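Local coordinates for periplasmic binding protein/LacI transcriptional regulator (Alkaliphilus metalliredigens, PDB 3CTP), which probably acts as a LacI-family transcriptional regulator, binding cis-regulatory DNA, and holds the sugar D-xylulofuranose in its periplasmic-binding-protein-like part, at residues A[165-170]-A[262-267]; A[172-177]-A[231-236]. All coordinates share one frame; numbering follows the deposited sequence.

Contact 1: residues A[165-170]-A[262-267]; sequences DHLYEK and QIIGFD. With XLF (beta-D-xylulofuranose), chain C.
With chi1 of -69° in Leu167 and 178° in Ile264, the leucine turns its forked end to the strand while the isoleucine keeps CG2 between its backbone N and carbonyl carbon, the branch that receives it. Leu167 CG lies 4.0 Å from Ile264 CG2, and both leucine methyls come about as near, so one methyl sits against the whole fork. The other isoleucine branch, CG1 anti to the backbone N, runs out to put CD1 4.1 Å from His166 CD2, an oblique approach to the ring. The adjacent ring nitrogen, His166 NE2, is hydrogen-bonded to the hydroxyl of Thr323. The end of helix 156-169 thus lies on strand 262-264, at one side of a parallel sheet, their short axes 9.7 Å apart and nearly antiparallel at 163°: a helix covering one face of the sheet, as in the Rossmann-like lobes of periplasmic binding proteins. Where the helix ends, Gln262 reaches out extended beyond CG and crosses Lys170 at about a right angle. Its NE2 gives a weak hydrogen bond of 3.3 Å to Lys170 O, and OE1, 3.6 Å from Lys170 CB, accepts from the backbone N of Ile324. Past the strand, Asp267 grips the sugar with both carboxylate oxygens: XLF O2 donates to OD1 and XLF O1 to OD2, each at 2.6 Å, while Gln284 also bonds OD1.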
# COMPACT_ATOMS: atom_id res chain seq x y z
N ASP A 165 28.99 -1.26 -2.36
CA ASP A 165 29.93 -2.25 -2.93
C ASP A 165 29.37 -2.75 -4.26
O ASP A 165 30.11 -2.98 -5.22
CB ASP A 165 30.11 -3.44 -1.99
CG ASP A 165 30.94 -3.11 -0.76
OD1 ASP A 165 31.60 -2.05 -0.76
OD2 ASP A 165 30.93 -3.92 0.17
N HIS A 166 28.04 -2.92 -4.33
CA HIS A 166 27.45 -3.43 -5.58
C HIS A 166 27.58 -2.41 -6.71
O HIS A 166 28.00 -2.75 -7.82
CB HIS A 166 25.99 -3.85 -5.33
CG HIS A 166 25.30 -4.39 -6.55
ND1 HIS A 166 25.69 -5.56 -7.16
CD2 HIS A 166 24.23 -3.92 -7.24
CE1 HIS A 166 24.90 -5.78 -8.21
NE2 HIS A 166 24.00 -4.81 -8.26
N LEU A 167 27.23 -1.15 -6.44
CA LEU A 167 27.38 -0.13 -7.49
C LEU A 167 28.84 -0.04 -7.92
O LEU A 167 29.15 0.04 -9.11
CB LEU A 167 26.92 1.24 -7.02
CG LEU A 167 25.41 1.32 -6.82
CD1 LEU A 167 25.08 2.74 -6.37
CD2 LEU A 167 24.65 1.00 -8.11
N TYR A 168 29.75 0.00 -6.97
CA TYR A 168 31.19 0.13 -7.29
C TYR A 168 31.69 -1.07 -8.13
O TYR A 168 32.42 -0.90 -9.15
CB TYR A 168 31.98 0.30 -5.98
CG TYR A 168 33.43 0.73 -6.19
CD1 TYR A 168 33.77 2.07 -6.28
CD2 TYR A 168 34.42 -0.21 -6.33
CE1 TYR A 168 35.11 2.48 -6.49
CE2 TYR A 168 35.74 0.18 -6.53
CZ TYR A 168 36.07 1.51 -6.61
OH TYR A 168 37.39 1.89 -6.81
N GLU A 169 31.28 -2.27 -7.74
CA GLU A 169 31.68 -3.49 -8.46
C GLU A 169 31.17 -3.44 -9.89
O GLU A 169 31.84 -3.95 -10.81
CB GLU A 169 31.12 -4.74 -7.76
CG GLU A 169 31.19 -6.02 -8.61
CD GLU A 169 30.11 -7.04 -8.26
OE1 GLU A 169 29.17 -6.69 -7.50
OE2 GLU A 169 30.18 -8.19 -8.75
N LYS A 170 30.01 -2.82 -10.10
CA LYS A 170 29.45 -2.67 -11.45
C LYS A 170 29.97 -1.43 -12.18
O LYS A 170 29.37 -1.01 -13.18
CB LYS A 170 27.91 -2.62 -11.42
CG LYS A 170 27.26 -3.91 -10.92
CD LYS A 170 27.92 -5.16 -11.49
CE LYS A 170 27.31 -6.44 -10.93
NZ LYS A 170 28.21 -7.63 -11.10
N GLN A 262 22.42 3.36 -13.29
CA GLN A 262 22.03 2.15 -12.55
C GLN A 262 21.39 2.58 -11.24
O GLN A 262 21.76 3.62 -10.70
CB GLN A 262 23.23 1.28 -12.25
CG GLN A 262 23.97 0.82 -13.55
CD GLN A 262 25.06 -0.17 -13.24
OE1 GLN A 262 24.81 -1.20 -12.62
NE2 GLN A 262 26.30 0.16 -13.61
N ILE A 263 20.44 1.78 -10.74
CA ILE A 263 19.66 2.15 -9.54
C ILE A 263 19.64 0.95 -8.60
O ILE A 263 19.41 -0.19 -9.03
CB ILE A 263 18.18 2.45 -9.89
CG1 ILE A 263 18.07 3.38 -11.12
CG2 ILE A 263 17.43 3.00 -8.67
CD1 ILE A 263 18.52 4.77 -10.88
N ILE A 264 19.87 1.21 -7.31
CA ILE A 264 19.61 0.20 -6.29
C ILE A 264 18.74 0.83 -5.20
O ILE A 264 18.98 1.98 -4.82
CB ILE A 264 20.92 -0.38 -5.71
CG1 ILE A 264 20.64 -1.41 -4.60
CG2 ILE A 264 21.83 0.74 -5.21
CD1 ILE A 264 21.87 -2.24 -4.28
N GLY A 265 17.72 0.11 -4.74
CA GLY A 265 16.85 0.59 -3.64
C GLY A 265 17.14 -0.12 -2.33
O GLY A 265 18.26 -0.59 -2.08
N PHE A 266 16.11 -0.22 -1.47
CA PHE A 266 16.23 -0.96 -0.23
C PHE A 266 14.85 -1.39 0.20
O PHE A 266 13.92 -0.58 0.15
CB PHE A 266 16.81 -0.05 0.87
CG PHE A 266 17.57 -0.79 1.97
CD1 PHE A 266 18.96 -0.74 2.02
CD2 PHE A 266 16.89 -1.45 2.98
CE1 PHE A 266 19.67 -1.38 3.04
CE2 PHE A 266 17.59 -2.10 4.00
CZ PHE A 266 18.99 -2.07 4.02
N ASP A 267 14.74 -2.65 0.61
CA ASP A 267 13.56 -3.27 1.25
C ASP A 267 13.26 -4.66 0.67
O ASP A 267 12.88 -5.57 1.39
CB ASP A 267 12.25 -2.51 1.05
CG ASP A 267 12.14 -1.25 1.89
OD1 ASP A 267 12.87 -1.10 2.90
OD2 ASP A 267 11.25 -0.43 1.54
O4 XLF C . 12.74 3.52 7.80
C4 XLF C . 13.13 2.77 6.64
C5 XLF C . 12.88 3.66 5.43
O5 XLF C . 11.75 3.10 4.76
C3 XLF C . 12.21 1.58 6.44
O3 XLF C . 12.88 0.34 6.73
C2 XLF C . 11.89 1.70 4.97
O2 XLF C . 12.98 1.21 4.16
C1 XLF C . 10.60 1.01 4.60
O1 XLF C . 10.30 1.28 3.22

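Contact 2: residues A[172-177]-A[231-236]; sequences CRKILH and NYDGIF. With NA (sodium ion), chain D.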
# COMPACT_ATOMS: atom_id res chain seq x y z
N CYS A 172 30.47 1.81 -11.20
CA CYS A 172 30.01 3.17 -10.97
C CYS A 172 31.06 3.96 -10.19
O CYS A 172 31.61 3.47 -9.19
CB CYS A 172 28.73 3.17 -10.15
SG CYS A 172 27.34 2.38 -11.01
N ARG A 173 31.31 5.19 -10.65
CA ARG A 173 32.24 6.08 -9.94
C ARG A 173 31.63 7.45 -9.63
O ARG A 173 32.01 8.06 -8.63
CB ARG A 173 33.55 6.24 -10.73
CG ARG A 173 34.28 4.92 -11.00
CD ARG A 173 34.84 4.29 -9.72
NE ARG A 173 35.59 3.05 -9.94
CZ ARG A 173 35.08 1.82 -9.92
NH1 ARG A 173 35.88 0.78 -10.15
NH2 ARG A 173 33.77 1.62 -9.69
N LYS A 174 30.72 7.92 -10.47
CA LYS A 174 29.93 9.10 -10.16
C LYS A 174 28.66 8.59 -9.51
O LYS A 174 27.81 8.05 -10.19
CB LYS A 174 29.57 9.87 -11.42
CG LYS A 174 30.78 10.45 -12.18
CD LYS A 174 30.37 10.91 -13.58
CE LYS A 174 31.56 11.50 -14.35
NZ LYS A 174 31.11 12.10 -15.64
N ILE A 175 28.53 8.77 -8.21
CA ILE A 175 27.45 8.12 -7.44
C ILE A 175 26.65 9.12 -6.62
O ILE A 175 27.23 10.02 -6.01
CB ILE A 175 28.07 7.05 -6.54
CG1 ILE A 175 28.59 5.91 -7.42
CG2 ILE A 175 27.07 6.53 -5.49
CD1 ILE A 175 29.46 4.90 -6.66
N LEU A 176 25.32 8.93 -6.63
CA LEU A 176 24.40 9.74 -5.84
C LEU A 176 23.71 8.83 -4.85
O LEU A 176 23.30 7.71 -5.20
CB LEU A 176 23.31 10.29 -6.78
CG LEU A 176 22.12 11.01 -6.14
CD1 LEU A 176 22.57 12.27 -5.41
CD2 LEU A 176 21.11 11.39 -7.21
N HIS A 177 23.53 9.31 -3.62
CA HIS A 177 22.64 8.61 -2.67
C HIS A 177 21.50 9.56 -2.33
O HIS A 177 21.73 10.68 -1.86
CB HIS A 177 23.40 8.20 -1.40
CG HIS A 177 22.51 7.65 -0.32
ND1 HIS A 177 21.43 6.85 -0.60
CD2 HIS A 177 22.56 7.77 1.03
CE1 HIS A 177 20.83 6.50 0.54
NE2 HIS A 177 21.50 7.04 1.54
N ASN A 231 23.41 12.16 -15.27
CA ASN A 231 24.87 12.21 -15.38
C ASN A 231 25.60 11.29 -14.39
O ASN A 231 26.80 11.03 -14.53
CB ASN A 231 25.40 13.64 -15.21
CG ASN A 231 25.06 14.51 -16.41
OD1 ASN A 231 24.87 14.01 -17.52
ND2 ASN A 231 24.98 15.82 -16.18
N TYR A 232 24.88 10.83 -13.36
CA TYR A 232 25.47 9.87 -12.43
C TYR A 232 25.60 8.49 -13.07
O TYR A 232 24.83 8.16 -13.97
CB TYR A 232 24.61 9.76 -11.15
CG TYR A 232 24.68 11.03 -10.31
CD1 TYR A 232 25.78 11.28 -9.51
CD2 TYR A 232 23.67 11.99 -10.37
CE1 TYR A 232 25.86 12.45 -8.74
CE2 TYR A 232 23.74 13.16 -9.63
CZ TYR A 232 24.85 13.38 -8.81
OH TYR A 232 24.95 14.53 -8.06
N ASP A 233 26.56 7.70 -12.60
CA ASP A 233 26.68 6.30 -13.04
C ASP A 233 25.67 5.44 -12.28
O ASP A 233 25.10 4.50 -12.85
CB ASP A 233 28.09 5.74 -12.73
CG ASP A 233 29.21 6.45 -13.48
OD1 ASP A 233 28.95 6.97 -14.59
OD2 ASP A 233 30.35 6.47 -12.95
N GLY A 234 25.48 5.73 -11.00
CA GLY A 234 24.63 4.88 -10.17
C GLY A 234 23.97 5.71 -9.08
O GLY A 234 24.55 6.70 -8.62
N ILE A 235 22.79 5.28 -8.66
CA ILE A 235 22.05 5.98 -7.61
C ILE A 235 21.57 4.94 -6.61
O ILE A 235 20.97 3.93 -7.01
CB ILE A 235 20.81 6.66 -8.20
CG1 ILE A 235 21.22 7.66 -9.28
CG2 ILE A 235 20.04 7.42 -7.09
CD1 ILE A 235 20.04 8.24 -10.04
N PHE A 236 21.82 5.18 -5.32
CA PHE A 236 21.26 4.36 -4.25
C PHE A 236 20.14 5.18 -3.63
O PHE A 236 20.38 6.29 -3.17
CB PHE A 236 22.36 4.06 -3.20
CG PHE A 236 21.86 3.39 -1.92
CD1 PHE A 236 20.88 2.41 -1.96
CD2 PHE A 236 22.43 3.73 -0.68
CE1 PHE A 236 20.43 1.80 -0.78
CE2 PHE A 236 21.98 3.13 0.52
CZ PHE A 236 20.99 2.15 0.46
NA NA D . 24.77 8.24 -16.40
O HOH W 1 26.85 7.39 -16.54
O HOH W 2 25.32 9.04 -18.42
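Leu176 CB sits over the centre of the Tyr232 ring, 3.7 Å from its centroid and 6° off the normal, a CH-pi contact, while the ring's hydroxyl is hydrogen-bonded to Asp206. On the other face of the sheet the rings of His177 and Phe236 run nearly parallel (13°) but offset, so little of one lies over the other. His177 ND1 donates to Phe236 O at 2.8 Å, coming from above the carbonyl plane, which fixes the imidazole's rotation. Between these faces the backbones close tightly, Leu176 N bonding Gly234 O at 3.1 Å and Phe236 N bonding Leu176 O at 2.9 Å. Equally tight is the grip of Asp233, which, with CG beside its own backbone N (chi1 -64°), turns OD2 to two amides: Arg173 N meets its anti lone pair at 2.8 Å, and Lys174 N comes from above the carboxylate plane at 2.9 Å.

The solvent side is looser. The outer Lys174 chain leads away, Asn231 is exposed, and sodium takes Tyr232 O at 2.4 Å, two waters, and the carbonyls of Val230 and Glu260; one water donates to Asp233 OD1. Ile175 to His177 pair in parallel with Gly234 to Phe236, the two inner strands of the sheet in this alpha/beta lobe, as in periplasmic binding proteins.

Both contacts belong to one lobe and one parallel sheet, where strands 234-237 and 262-264 are neighbours; Gln262 O lies 2.8 Å from Ile235 N, a probable hydrogen bond joining them. Contact 1 is a buried helix-on-sheet contact of 252 Å², with apolar contacts along the helix and a polar glutamine at its end. Contact 2 is in-sheet pairing of 620 Å², only partly buried, and combines backbone and carboxylate hydrogen bonds with aromatic and aliphatic packing on both sheet faces. Their bound groups differ likewise: the loop following strand 262-264 reaches the sugar pocket, whereas contact 2 meets sodium at its solvent end. Helix 156-169 leads directly to strand 175-179, and Tyr168 O and Arg173 NH2 probably hydrogen-bond across that join.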